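PDB 6EWJ: putative capsular polysaccharide biosynthesis protein from Streptococcus pneumoniae serotype 4, which probably acts as a pyridoxal phosphate-dependent sugar aminotransferase in the pathway that makes pneumococcal teichoic acid. Local coordinates for residues E26-L31 with D268-L273; W164-F168 with N220-D224; R294-F299 with V394-I398. All coordinates share one frame; numbering follows the deposited sequence.

Interaction 1 (E26-L31 with D268-L273)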
ATOM      1  N   GLU A  26     -11.869  -2.141  20.235  1.00 24.99           N
ATOM      2  CA  GLU A  26     -10.554  -2.723  19.936  1.00 24.52           C
ATOM      3  C   GLU A  26      -9.675  -1.702  19.192  1.00 23.74           C
ATOM      4  O   GLU A  26      -8.486  -1.563  19.497  1.00 23.75           O
ATOM      5  CB  GLU A  26     -10.687  -4.007  19.125  1.00 24.71           C
ATOM      6  CG  GLU A  26      -9.414  -4.830  19.051  1.00 24.80           C
ATOM      7  CD  GLU A  26      -8.999  -5.371  20.390  1.00 26.15           C
ATOM      8  OE1 GLU A  26      -9.878  -5.822  21.130  1.00 27.63           O
ATOM      9  OE2 GLU A  26      -7.800  -5.326  20.728  1.00 26.48           O
ATOM     10  N   VAL A  27     -10.270  -0.989  18.242  1.00 23.16           N
ATOM     11  CA  VAL A  27      -9.552   0.060  17.494  1.00 22.19           C
ATOM     12  C   VAL A  27      -9.173   1.193  18.424  1.00 22.94           C
ATOM     13  O   VAL A  27      -8.037   1.639  18.392  1.00 22.42           O
ATOM     14  CB  VAL A  27     -10.379   0.554  16.275  1.00 21.73           C
ATOM     15  CG1 VAL A  27      -9.862   1.889  15.762  1.00 21.50           C
ATOM     16  CG2 VAL A  27     -10.335  -0.477  15.158  1.00 20.61           C
ATOM     17  N   VAL A  28     -10.100   1.605  19.286  1.00 24.11           N
ATOM     18  CA  VAL A  28      -9.812   2.596  20.322  1.00 25.00           C
ATOM     19  C   VAL A  28      -8.638   2.204  21.215  1.00 25.15           C
ATOM     20  O   VAL A  28      -7.759   3.038  21.500  1.00 25.10           O
ATOM     21  CB  VAL A  28     -11.041   2.892  21.162  1.00 26.16           C
ATOM     22  N   ASP A  29      -8.605   0.938  21.622  1.00 25.05           N
ATOM     23  CA  ASP A  29      -7.509   0.378  22.415  1.00 25.33           C
ATOM     24  C   ASP A  29      -6.152   0.536  21.709  1.00 24.59           C
ATOM     25  O   ASP A  29      -5.168   0.961  22.321  1.00 24.35           O
ATOM     26  CB  ASP A  29      -7.766  -1.100  22.736  1.00 25.51           C
ATOM     27  CG  ASP A  29      -6.591  -1.763  23.373  1.00 25.43           C
ATOM     28  OD1 ASP A  29      -5.737  -2.335  22.689  1.00 24.51           O
ATOM     29  OD2 ASP A  29      -6.499  -1.686  24.581  1.00 26.86           O
ATOM     30  N   THR A  30      -6.116   0.211  20.433  1.00 23.90           N
ATOM     31  CA  THR A  30      -4.924   0.441  19.635  1.00 23.81           C
ATOM     32  C   THR A  30      -4.511   1.936  19.587  1.00 24.32           C
ATOM     33  O   THR A  30      -3.310   2.269  19.727  1.00 23.86           O
ATOM     34  CB  THR A  30      -5.097  -0.143  18.216  1.00 23.19           C
ATOM     35  OG1 THR A  30      -4.672  -1.497  18.227  1.00 22.75           O
ATOM     36  CG2 THR A  30      -4.209   0.588  17.156  1.00 22.35           C
ATOM     37  N   LEU A  31      -5.483   2.819  19.347  1.00 24.86           N
ATOM     38  CA  LEU A  31      -5.208   4.266  19.294  1.00 25.51           C
ATOM     39  C   LEU A  31      -4.709   4.890  20.588  1.00 27.52           C
ATOM     40  O   LEU A  31      -4.160   6.017  20.567  1.00 27.27           O
ATOM     41  CB  LEU A  31      -6.431   5.020  18.801  1.00 25.63           C
ATOM     42  CG  LEU A  31      -6.766   4.742  17.304  1.00 24.70           C
ATOM     43  CD1 LEU A  31      -8.039   5.456  16.902  1.00 24.81           C
ATOM     44  CD2 LEU A  31      -5.628   5.124  16.365  1.00 24.23           C
ATOM     45  N   ASP A 268      -1.988  -1.819  13.022  1.00 17.98           N
ATOM     46  CA  ASP A 268      -2.718  -2.386  14.162  1.00 18.81           C
ATOM     47  C   ASP A 268      -4.158  -1.869  14.267  1.00 18.77           C
ATOM     48  O   ASP A 268      -4.998  -2.475  14.910  1.00 17.95           O
ATOM     49  CB  ASP A 268      -1.939  -2.148  15.490  1.00 19.70           C
ATOM     50  CG  ASP A 268      -0.981  -3.289  15.829  1.00 20.10           C
ATOM     51  OD1 ASP A 268      -0.566  -4.080  14.946  1.00 19.82           O
ATOM     52  OD2 ASP A 268      -0.644  -3.410  17.008  1.00 20.98           O
ATOM     53  N   ILE A 269      -4.410  -0.709  13.623  1.00 19.25           N
ATOM     54  CA  ILE A 269      -5.750  -0.162  13.509  1.00 19.52           C
ATOM     55  C   ILE A 269      -6.619  -1.165  12.747  1.00 19.27           C
ATOM     56  O   ILE A 269      -7.656  -1.653  13.265  1.00 19.18           O
ATOM     57  CB  ILE A 269      -5.763   1.212  12.840  1.00 19.77           C
ATOM     58  CG1 ILE A 269      -5.115   2.233  13.771  1.00 20.25           C
ATOM     59  CG2 ILE A 269      -7.192   1.652  12.526  1.00 20.10           C
ATOM     60  CD1 ILE A 269      -4.782   3.556  13.122  1.00 20.74           C
ATOM     61  N   MET A 270      -6.134  -1.551  11.568  1.00 19.34           N
ATOM     62  CA  MET A 270      -6.806  -2.581  10.732  1.00 19.23           C
ATOM     63  C   MET A 270      -6.780  -3.947  11.421  1.00 19.13           C
ATOM     64  O   MET A 270      -7.803  -4.688  11.391  1.00 18.87           O
ATOM     65  CB  MET A 270      -6.119  -2.708   9.391  1.00 19.46           C
ATOM     66  CG  MET A 270      -6.626  -1.720   8.320  1.00 20.20           C
ATOM     67  SD  MET A 270      -6.784  -0.060   8.919  1.00 23.00           S
ATOM     68  CE  MET A 270      -5.133   0.386   9.121  1.00 24.23           C
ATOM     69  N   ALA A 271      -5.628  -4.321  12.028  1.00 18.69           N
ATOM     70  CA  ALA A 271      -5.556  -5.656  12.679  1.00 19.24           C
ATOM     71  C   ALA A 271      -6.589  -5.774  13.822  1.00 19.50           C
ATOM     72  O   ALA A 271      -7.149  -6.860  14.079  1.00 19.91           O
ATOM     73  CB  ALA A 271      -4.158  -5.987  13.178  1.00 19.74           C
ATOM     74  N   SER A 272      -6.861  -4.637  14.480  1.00 19.58           N
ATOM     75  CA  SER A 272      -7.853  -4.565  15.578  1.00 20.13           C
ATOM     76  C   SER A 272      -9.232  -5.000  15.057  1.00 20.11           C
ATOM     77  O   SER A 272      -9.902  -5.824  15.672  1.00 20.76           O
ATOM     78  CB  SER A 272      -7.894  -3.170  16.197  1.00 20.58           C
ATOM     79  OG  SER A 272      -6.795  -2.952  17.076  1.00 20.93           O
ATOM     80  N   LEU A 273      -9.631  -4.443  13.919  1.00 19.25           N
ATOM     81  CA  LEU A 273     -10.862  -4.830  13.275  1.00 19.31           C
ATOM     82  C   LEU A 273     -10.864  -6.308  12.975  1.00 19.00           C
ATOM     83  O   LEU A 273     -11.849  -6.995  13.258  1.00 20.07           O
ATOM     84  CB  LEU A 273     -11.072  -4.010  11.995  1.00 18.58           C
ATOM     85  CG  LEU A 273     -11.268  -2.491  12.124  1.00 18.68           C
ATOM     86  CD1 LEU A 273     -11.323  -1.892  10.692  1.00 18.21           C
ATOM     87  CD2 LEU A 273     -12.504  -2.160  12.887  1.00 19.25           C
TER
HETATM   88  O   HOH W   1      -1.817  -1.603  18.919  1.00 15.47           O
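Val-27 and Ser-272 bring their backbones closest, CA to CA 5.3 Å, where helix segments 26-31 and 268-273 run nearly antiparallel, their axes 8.3 Å apart and 154° between their directions. The close approach is consistent with a small residue, Ser-272, facing the other helix. Its CB meets CG of Glu-26 at 3.6 Å, so the aliphatic part of the glutamate lies against the serine while its carboxylate continues beyond. The Ser-272 hydroxyl turns back on its own helix: with OG anti to the carbonyl carbon (chi1 -78°), it donates to Asp-268 O at 2.9 Å. That carbonyl also takes the backbone N-H of Ser-272, and the two donors come from opposite faces of its plane. Thr-30 OG1 lies 2.8 Å from Ser-272 OG, two hydroxyls meeting in a buried place. The threonine hydroxyl donates to a water, which in turn donates to Asp-268 OD2, so a bridge runs across the contact. The Asp-268 carboxylate is held further by the backbone N-H groups of Lys-41 and Thr-42 at the start of helix 40-53.

Apolar side chains complete the interface. Val-27 CG2 points between Leu-273 CD2, at 3.6 Å, and the backbone oxygen of Ile-269. The methyl of Thr-30 rests against Ile-269 CG1, and Leu-31 CD2 reaches the end of the same isoleucine, 3.7 Å from CD1. Beyond this layer, Ile-24 of the second subunit packs on Leu-31, and Ala-210 of that subunit on Ile-269. The whole is a close antiparallel helix pair beside the subunit interface, joining an N-terminal helix to the start of the long helix 268-299 in a dimer of the DegT/DnrJ/EryC1 aminotransferase family.

Interaction 2 (W164-F168 with N220-D224)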
ATOM      1  N   TRP A 164      12.784 -20.117  -5.366  1.00 39.01           N
ATOM      2  CA  TRP A 164      11.535 -20.767  -4.999  1.00 38.83           C
ATOM      3  C   TRP A 164      10.955 -21.596  -6.138  1.00 37.98           C
ATOM      4  O   TRP A 164      10.386 -22.657  -5.894  1.00 38.92           O
ATOM      5  CB  TRP A 164      10.526 -19.758  -4.453  1.00 37.72           C
ATOM      6  CG  TRP A 164      10.936 -19.191  -3.146  1.00 38.21           C
ATOM      7  CD1 TRP A 164      11.230 -17.884  -2.880  1.00 37.90           C
ATOM      8  CD2 TRP A 164      11.155 -19.911  -1.919  1.00 39.39           C
ATOM      9  NE1 TRP A 164      11.610 -17.741  -1.565  1.00 38.47           N
ATOM     10  CE2 TRP A 164      11.578 -18.970  -0.954  1.00 39.04           C
ATOM     11  CE3 TRP A 164      11.044 -21.261  -1.545  1.00 40.26           C
ATOM     12  CZ2 TRP A 164      11.856 -19.329   0.376  1.00 39.38           C
ATOM     13  CZ3 TRP A 164      11.328 -21.619  -0.232  1.00 40.77           C
ATOM     14  CH2 TRP A 164      11.729 -20.647   0.715  1.00 40.38           C
ATOM     15  N   GLN A 165      11.158 -21.175  -7.382  1.00 37.30           N
ATOM     16  CA  GLN A 165      10.716 -22.003  -8.526  1.00 37.21           C
ATOM     17  C   GLN A 165      11.443 -23.342  -8.595  1.00 38.69           C
ATOM     18  O   GLN A 165      10.851 -24.347  -8.998  1.00 38.49           O
ATOM     19  CB  GLN A 165      10.902 -21.278  -9.858  1.00 36.44           C
ATOM     20  CG  GLN A 165       9.973 -20.087 -10.053  1.00 34.85           C
ATOM     21  CD  GLN A 165      10.400 -19.245 -11.251  1.00 34.20           C
ATOM     22  OE1 GLN A 165      10.909 -19.769 -12.243  1.00 34.08           O
ATOM     23  NE2 GLN A 165      10.251 -17.934 -11.134  1.00 33.33           N
ATOM     24  N   LYS A 166      12.739 -23.328  -8.280  1.00 40.17           N
ATOM     25  CA  LYS A 166      13.510 -24.578  -8.192  1.00 42.22           C
ATOM     26  C   LYS A 166      13.005 -25.484  -7.097  1.00 40.93           C
ATOM     27  O   LYS A 166      13.015 -26.687  -7.273  1.00 41.51           O
ATOM     28  CB  LYS A 166      15.022 -24.370  -8.091  1.00 44.42           C
ATOM     29  CG  LYS A 166      15.839 -25.511  -8.666  1.00 47.81           C
ATOM     30  CD  LYS A 166      17.330 -25.214  -8.913  1.00 50.29           C
ATOM     31  CE  LYS A 166      17.724 -23.792  -9.357  1.00 49.96           C
ATOM     32  NZ  LYS A 166      18.031 -22.886  -8.214  1.00 49.58           N
ATOM     33  N   ALA A 167      12.578 -24.904  -5.975  1.00 38.82           N
ATOM     34  CA  ALA A 167      12.119 -25.682  -4.806  1.00 38.73           C
ATOM     35  C   ALA A 167      10.898 -26.556  -5.176  1.00 37.60           C
ATOM     36  O   ALA A 167      10.832 -27.754  -4.900  1.00 38.85           O
ATOM     37  CB  ALA A 167      11.804 -24.724  -3.646  1.00 37.33           C
ATOM     38  N   PHE A 168       9.896 -25.897  -5.727  1.00 35.75           N
ATOM     39  CA  PHE A 168       8.713 -26.565  -6.270  1.00 35.12           C
ATOM     40  C   PHE A 168       9.010 -27.513  -7.424  1.00 36.17           C
ATOM     41  O   PHE A 168       8.576 -28.664  -7.449  1.00 36.70           O
ATOM     42  CB  PHE A 168       7.679 -25.461  -6.611  1.00 33.33           C
ATOM     43  CG  PHE A 168       6.942 -24.954  -5.416  1.00 31.77           C
ATOM     44  CD1 PHE A 168       7.400 -23.843  -4.716  1.00 30.99           C
ATOM     45  CD2 PHE A 168       5.821 -25.619  -4.939  1.00 31.24           C
ATOM     46  CE1 PHE A 168       6.721 -23.391  -3.607  1.00 29.94           C
ATOM     47  CE2 PHE A 168       5.136 -25.168  -3.831  1.00 30.01           C
ATOM     48  CZ  PHE A 168       5.590 -24.044  -3.166  1.00 29.75           C
ATOM     49  N   ASN A 220       4.777 -27.133   3.439  1.00 33.82           N
ATOM     50  CA  ASN A 220       5.498 -27.882   2.439  1.00 35.39           C
ATOM     51  C   ASN A 220       6.928 -28.054   2.940  1.00 37.08           C
ATOM     52  O   ASN A 220       7.571 -27.068   3.317  1.00 38.58           O
ATOM     53  CB  ASN A 220       5.465 -27.140   1.100  1.00 34.46           C
ATOM     54  CG  ASN A 220       5.978 -27.985  -0.056  1.00 35.17           C
ATOM     55  OD1 ASN A 220       7.003 -28.675   0.066  1.00 35.80           O
ATOM     56  ND2 ASN A 220       5.271 -27.941  -1.188  1.00 34.22           N
ATOM     57  N   PRO A 221       7.448 -29.288   2.940  1.00 39.04           N
ATOM     58  CA  PRO A 221       8.825 -29.489   3.391  1.00 40.44           C
ATOM     59  C   PRO A 221       9.896 -28.635   2.694  1.00 40.18           C
ATOM     60  O   PRO A 221      10.903 -28.353   3.328  1.00 41.87           O
ATOM     61  CB  PRO A 221       9.056 -30.989   3.132  1.00 42.03           C
ATOM     62  CG  PRO A 221       7.713 -31.594   3.317  1.00 41.85           C
ATOM     63  CD  PRO A 221       6.768 -30.583   2.698  1.00 39.87           C
ATOM     64  N   VAL A 222       9.677 -28.206   1.441  1.00 39.22           N
ATOM     65  CA  VAL A 222      10.673 -27.413   0.721  1.00 38.37           C
ATOM     66  C   VAL A 222      10.632 -25.940   1.121  1.00 36.37           C
ATOM     67  O   VAL A 222      11.489 -25.174   0.717  1.00 35.98           O
ATOM     68  CB  VAL A 222      10.596 -27.530  -0.871  1.00 38.70           C
ATOM     69  CG1 VAL A 222      10.328 -28.941  -1.424  1.00 39.79           C
ATOM     70  CG2 VAL A 222       9.612 -26.551  -1.513  1.00 37.25           C
ATOM     71  N   ILE A 223       9.646 -25.521   1.909  1.00 35.19           N
ATOM     72  CA  ILE A 223       9.612 -24.156   2.414  1.00 33.21           C
ATOM     73  C   ILE A 223       9.966 -24.095   3.918  1.00 33.49           C
ATOM     74  O   ILE A 223       9.279 -24.679   4.754  1.00 32.57           O
ATOM     75  CB  ILE A 223       8.242 -23.536   2.218  1.00 32.00           C
ATOM     76  CG1 ILE A 223       7.965 -23.420   0.704  1.00 32.17           C
ATOM     77  CG2 ILE A 223       8.127 -22.172   2.887  1.00 30.45           C
ATOM     78  CD1 ILE A 223       6.551 -23.006   0.388  1.00 31.53           C
ATOM     79  N   ASP A 224      11.001 -23.320   4.223  1.00 33.31           N
ATOM     80  CA  ASP A 224      11.279 -22.860   5.590  1.00 34.21           C
ATOM     81  C   ASP A 224      10.314 -21.715   5.869  1.00 33.08           C
ATOM     82  O   ASP A 224      10.431 -20.629   5.261  1.00 31.14           O
ATOM     83  CB  ASP A 224      12.741 -22.417   5.689  1.00 35.36           C
ATOM     84  CG  ASP A 224      13.123 -21.891   7.064  1.00 36.24           C
ATOM     85  OD1 ASP A 224      12.291 -21.294   7.779  1.00 34.86           O
ATOM     86  OD2 ASP A 224      14.287 -22.117   7.437  1.00 39.46           O
TER
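Two aromatic rings of helix 163-168, Trp-164 and Phe-168, are one helical turn apart and both meet Ile-223, each at a different part of its side chain. The indole reaches it with its six-membered ring, CZ3 lying 3.9 Å from Ile-223 CG1, and the two side chains cross at about a right angle. The same corner of the indole points its edge at the backbone oxygen of Val-222, which lies in the ring plane 3.7 Å from CZ3. At the other end of the tryptophan, NE1 is hydrogen-bonded to Glu-231 of helix 225-236, which restrains how the ring is turned.

Phe-168 takes the tip of the isoleucine, CZ to CD1 3.8 Å. Ile-223 is extended, with CD1 anti to CA (chi2 171°), and this carries its terminal methyl away from the indole and to the phenyl ring. The phenyl also meets the side-chain amide of Asn-220, whose ND2 is 3.8 Å from CE2, with the ring and amide planes 72° apart.

The segment facing the helix is a type I beta turn, Asn-220 to Ile-223, in the connection from strand 213-217 of the central sheet to helix 225-236. The carbonyl oxygen of the Asn-220 amide turns inward to accept the backbone N-H of Val-222 at 3.0 Å in an almost straight bond (174°). This Asx turn holds the amide, with its nitrogen beside the Phe-168 ring. Asp-224 follows as the N-cap of helix 225-236, its OD1 accepting from the backbone N of Glu-227.

Between the aromatic residues in sequence, Ala-167 points its methyl at the turn, and CB touches Val-222 CG2 at 3.6 Å. The other valine methyl, CG1, lies against the backbone oxygen of Ala-167.

Interaction 3 (R294-F299 with V394-I398)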
ATOM      1  N   ARG A 294     -32.237 -19.711   2.347  1.00 34.40           N
ATOM      2  CA  ARG A 294     -33.550 -19.073   2.131  1.00 35.75           C
ATOM      3  C   ARG A 294     -33.699 -18.663   0.654  1.00 34.67           C
ATOM      4  O   ARG A 294     -34.719 -18.959   0.006  1.00 34.44           O
ATOM      5  CB  ARG A 294     -33.742 -17.894   3.102  1.00 36.59           C
ATOM      6  CG  ARG A 294     -35.066 -17.164   2.978  1.00 38.64           C
ATOM      7  CD  ARG A 294     -35.164 -16.017   3.956  1.00 39.62           C
ATOM      8  NE  ARG A 294     -35.491 -16.542   5.265  1.00 41.82           N
ATOM      9  CZ  ARG A 294     -36.721 -16.749   5.743  1.00 44.00           C
ATOM     10  NH1 ARG A 294     -37.817 -16.424   5.056  1.00 44.71           N
ATOM     11  NH2 ARG A 294     -36.850 -17.269   6.939  1.00 45.63           N
ATOM     12  N   TYR A 295     -32.649 -18.052   0.102  1.00 32.34           N
ATOM     13  CA  TYR A 295     -32.634 -17.746  -1.338  1.00 31.54           C
ATOM     14  C   TYR A 295     -32.798 -19.025  -2.192  1.00 31.05           C
ATOM     15  O   TYR A 295     -33.624 -19.084  -3.113  1.00 31.59           O
ATOM     16  CB  TYR A 295     -31.304 -17.065  -1.740  1.00 30.10           C
ATOM     17  CG  TYR A 295     -31.135 -15.554  -1.601  1.00 30.13           C
ATOM     18  CD1 TYR A 295     -32.147 -14.670  -1.945  1.00 31.14           C
ATOM     19  CD2 TYR A 295     -29.890 -15.021  -1.239  1.00 29.04           C
ATOM     20  CE1 TYR A 295     -31.948 -13.284  -1.878  1.00 31.28           C
ATOM     21  CE2 TYR A 295     -29.671 -13.639  -1.171  1.00 29.39           C
ATOM     22  CZ  TYR A 295     -30.703 -12.769  -1.485  1.00 30.24           C
ATOM     23  OH  TYR A 295     -30.492 -11.417  -1.468  1.00 29.93           O
ATOM     24  N   ASP A 296     -31.959 -20.018  -1.897  1.00 30.22           N
ATOM     25  CA  ASP A 296     -31.989 -21.291  -2.610  1.00 30.78           C
ATOM     26  C   ASP A 296     -33.392 -21.902  -2.614  1.00 31.86           C
ATOM     27  O   ASP A 296     -33.868 -22.284  -3.684  1.00 32.26           O
ATOM     28  CB  ASP A 296     -31.003 -22.296  -2.038  1.00 30.64           C
ATOM     29  CG  ASP A 296     -29.550 -21.965  -2.356  1.00 29.66           C
ATOM     30  OD1 ASP A 296     -29.228 -21.055  -3.201  1.00 28.59           O
ATOM     31  OD2 ASP A 296     -28.700 -22.628  -1.725  1.00 29.12           O
ATOM     32  N   SER A 297     -34.066 -21.981  -1.470  1.00 32.67           N
ATOM     33  CA  SER A 297     -35.445 -22.555  -1.476  1.00 34.75           C
ATOM     34  C   SER A 297     -36.402 -21.647  -2.241  1.00 34.75           C
ATOM     35  O   SER A 297     -37.215 -22.111  -2.999  1.00 34.56           O
ATOM     36  CB  SER A 297     -36.008 -22.829  -0.079  1.00 36.58           C
ATOM     37  OG  SER A 297     -35.016 -23.317   0.827  1.00 36.66           O
ATOM     38  N   GLY A 298     -36.236 -20.331  -2.084  1.00 34.59           N
ATOM     39  CA  GLY A 298     -37.025 -19.345  -2.836  1.00 35.12           C
ATOM     40  C   GLY A 298     -36.941 -19.426  -4.364  1.00 34.39           C
ATOM     41  O   GLY A 298     -37.963 -19.317  -5.043  1.00 35.05           O
ATOM     42  N   PHE A 299     -35.742 -19.666  -4.887  1.00 33.34           N
ATOM     43  CA  PHE A 299     -35.497 -19.734  -6.324  1.00 33.03           C
ATOM     44  C   PHE A 299     -35.679 -21.129  -6.942  1.00 33.75           C
ATOM     45  O   PHE A 299     -35.643 -21.246  -8.150  1.00 34.16           O
ATOM     46  CB  PHE A 299     -34.115 -19.158  -6.666  1.00 31.98           C
ATOM     47  CG  PHE A 299     -33.981 -17.690  -6.330  1.00 31.64           C
ATOM     48  CD1 PHE A 299     -34.962 -16.776  -6.743  1.00 32.30           C
ATOM     49  CD2 PHE A 299     -32.898 -17.215  -5.605  1.00 30.64           C
ATOM     50  CE1 PHE A 299     -34.852 -15.432  -6.429  1.00 32.19           C
ATOM     51  CE2 PHE A 299     -32.797 -15.867  -5.273  1.00 30.39           C
ATOM     52  CZ  PHE A 299     -33.768 -14.984  -5.679  1.00 31.17           C
ATOM     53  N   VAL A 394     -34.799 -10.467   2.374  1.00 36.53           N
ATOM     54  CA  VAL A 394     -34.476 -11.622   1.546  1.00 35.66           C
ATOM     55  C   VAL A 394     -35.760 -12.134   0.831  1.00 36.69           C
ATOM     56  O   VAL A 394     -35.754 -12.360  -0.377  1.00 34.96           O
ATOM     57  CB  VAL A 394     -33.774 -12.762   2.334  1.00 35.18           C
ATOM     58  CG1 VAL A 394     -33.523 -13.970   1.433  1.00 34.67           C
ATOM     59  CG2 VAL A 394     -32.433 -12.318   2.913  1.00 34.09           C
ATOM     60  N   ASP A 395     -36.843 -12.269   1.592  1.00 38.82           N
ATOM     61  CA  ASP A 395     -38.147 -12.691   1.041  1.00 40.52           C
ATOM     62  C   ASP A 395     -38.620 -11.729  -0.035  1.00 40.71           C
ATOM     63  O   ASP A 395     -39.092 -12.150  -1.093  1.00 41.46           O
ATOM     64  CB  ASP A 395     -39.194 -12.817   2.144  1.00 42.47           C
ATOM     65  CG  ASP A 395     -38.927 -14.000   3.067  1.00 42.94           C
ATOM     66  OD1 ASP A 395     -38.058 -14.859   2.769  1.00 42.21           O
ATOM     67  OD2 ASP A 395     -39.598 -14.085   4.102  1.00 45.39           O
ATOM     68  N   TYR A 396     -38.458 -10.442   0.233  1.00 40.20           N
ATOM     69  CA  TYR A 396     -38.778  -9.402  -0.746  1.00 39.93           C
ATOM     70  C   TYR A 396     -37.928  -9.506  -2.022  1.00 37.45           C
ATOM     71  O   TYR A 396     -38.474  -9.410  -3.119  1.00 37.63           O
ATOM     72  CB  TYR A 396     -38.646  -8.020  -0.102  1.00 40.34           C
ATOM     73  CG  TYR A 396     -38.908  -6.889  -1.057  1.00 41.05           C
ATOM     74  CD1 TYR A 396     -40.204  -6.570  -1.453  1.00 42.60           C
ATOM     75  CD2 TYR A 396     -37.845  -6.124  -1.567  1.00 40.36           C
ATOM     76  CE1 TYR A 396     -40.448  -5.515  -2.332  1.00 43.04           C
ATOM     77  CE2 TYR A 396     -38.069  -5.075  -2.434  1.00 40.51           C
ATOM     78  CZ  TYR A 396     -39.368  -4.774  -2.819  1.00 42.06           C
ATOM     79  OH  TYR A 396     -39.580  -3.737  -3.687  1.00 41.79           O
ATOM     80  N   ILE A 397     -36.623  -9.741  -1.877  1.00 34.90           N
ATOM     81  CA  ILE A 397     -35.723  -9.896  -3.042  1.00 33.09           C
ATOM     82  C   ILE A 397     -36.125 -11.138  -3.866  1.00 33.25           C
ATOM     83  O   ILE A 397     -36.216 -11.070  -5.089  1.00 32.87           O
ATOM     84  CB  ILE A 397     -34.227  -9.963  -2.614  1.00 31.68           C
ATOM     85  CG1 ILE A 397     -33.769  -8.594  -2.081  1.00 31.14           C
ATOM     86  CG2 ILE A 397     -33.326 -10.352  -3.773  1.00 30.19           C
ATOM     87  CD1 ILE A 397     -32.496  -8.620  -1.264  1.00 30.13           C
ATOM     88  N   ILE A 398     -36.374 -12.255  -3.192  1.00 33.16           N
ATOM     89  CA  ILE A 398     -36.835 -13.483  -3.871  1.00 33.43           C
ATOM     90  C   ILE A 398     -38.069 -13.210  -4.754  1.00 34.85           C
ATOM     91  O   ILE A 398     -38.068 -13.435  -5.959  1.00 34.40           O
ATOM     92  CB  ILE A 398     -37.137 -14.600  -2.839  1.00 33.73           C
ATOM     93  CG1 ILE A 398     -35.844 -15.107  -2.218  1.00 32.23           C
ATOM     94  CG2 ILE A 398     -37.871 -15.798  -3.485  1.00 34.11           C
ATOM     95  CD1 ILE A 398     -36.067 -15.885  -0.942  1.00 33.05           C
TER
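Ile-398 enters helix segment 294-299 as a knob, seated among Arg-294, Tyr-295, Gly-298 and Phe-299. From its CB the CG2 branch goes to Gly-298, 3.7 Å from CA, where the glycine, having no side chain, forms the part of the hole that takes the isoleucine. The other branch, CG1, passes between two rings: it lies at the edge of one, 3.7 Å from Tyr-295 CD1, and over one face of Phe-299. At the tip, Ile-398 CD1 ends against the backbone oxygen of Arg-294 at 3.5 Å. A chi2 of 163° stretches the branch out and brings this methyl to the floor of the hole.

Val-394, one turn earlier on its helix, lays CG1 over a face of the Tyr-295 ring in a CH-pi contact, 4.0 Å from the centroid and displaced toward the rim. The phenol continues along Ile-397, and its OH is hydrogen-bonded to the backbone oxygen of Pro-384. Tyr-321 stacks on the same ring.

At the margin, Arg-294 CD packs on Val-394 CG1 before the chain bends at chi3 (-79°) and brings NH1 to Asp-395. This salt bridge, NH1 to OD1 at 2.8 Å, uses the syn lone pair of OD1, with the carboxylate oxygen close to the guanidinium plane, though the two groups are turned well out of a common plane.

With 30° between their directions, the segments form a helix pair at a small angle with one knob-into-hole contact, that of Ile-398, which joins the end of helix 268-299 to the C-terminal helix 391-409 in the smaller C-terminal domain expected of a fold type I aminotransferase.

Overall arrangement
From the N terminus, helix 21-31 opens the first long loop, which closes only when the chain reaches the start of helix 268-299 in interaction 1. Within that span lie the central sheet and the shorter loop of interaction 2, which ties helix 163-168 to the turn before helix 225-236. Interaction 3 follows in series: residues 294-299, at the far end of the same long helix, meet 394-398 of the C-terminal helix. Helix 268-299 is thus shared by interactions 1 and 3, whose centres are 37 Å apart. Interactions 2 and 3 lie on opposite sides of the chain's centre, and no two of the three contacts touch.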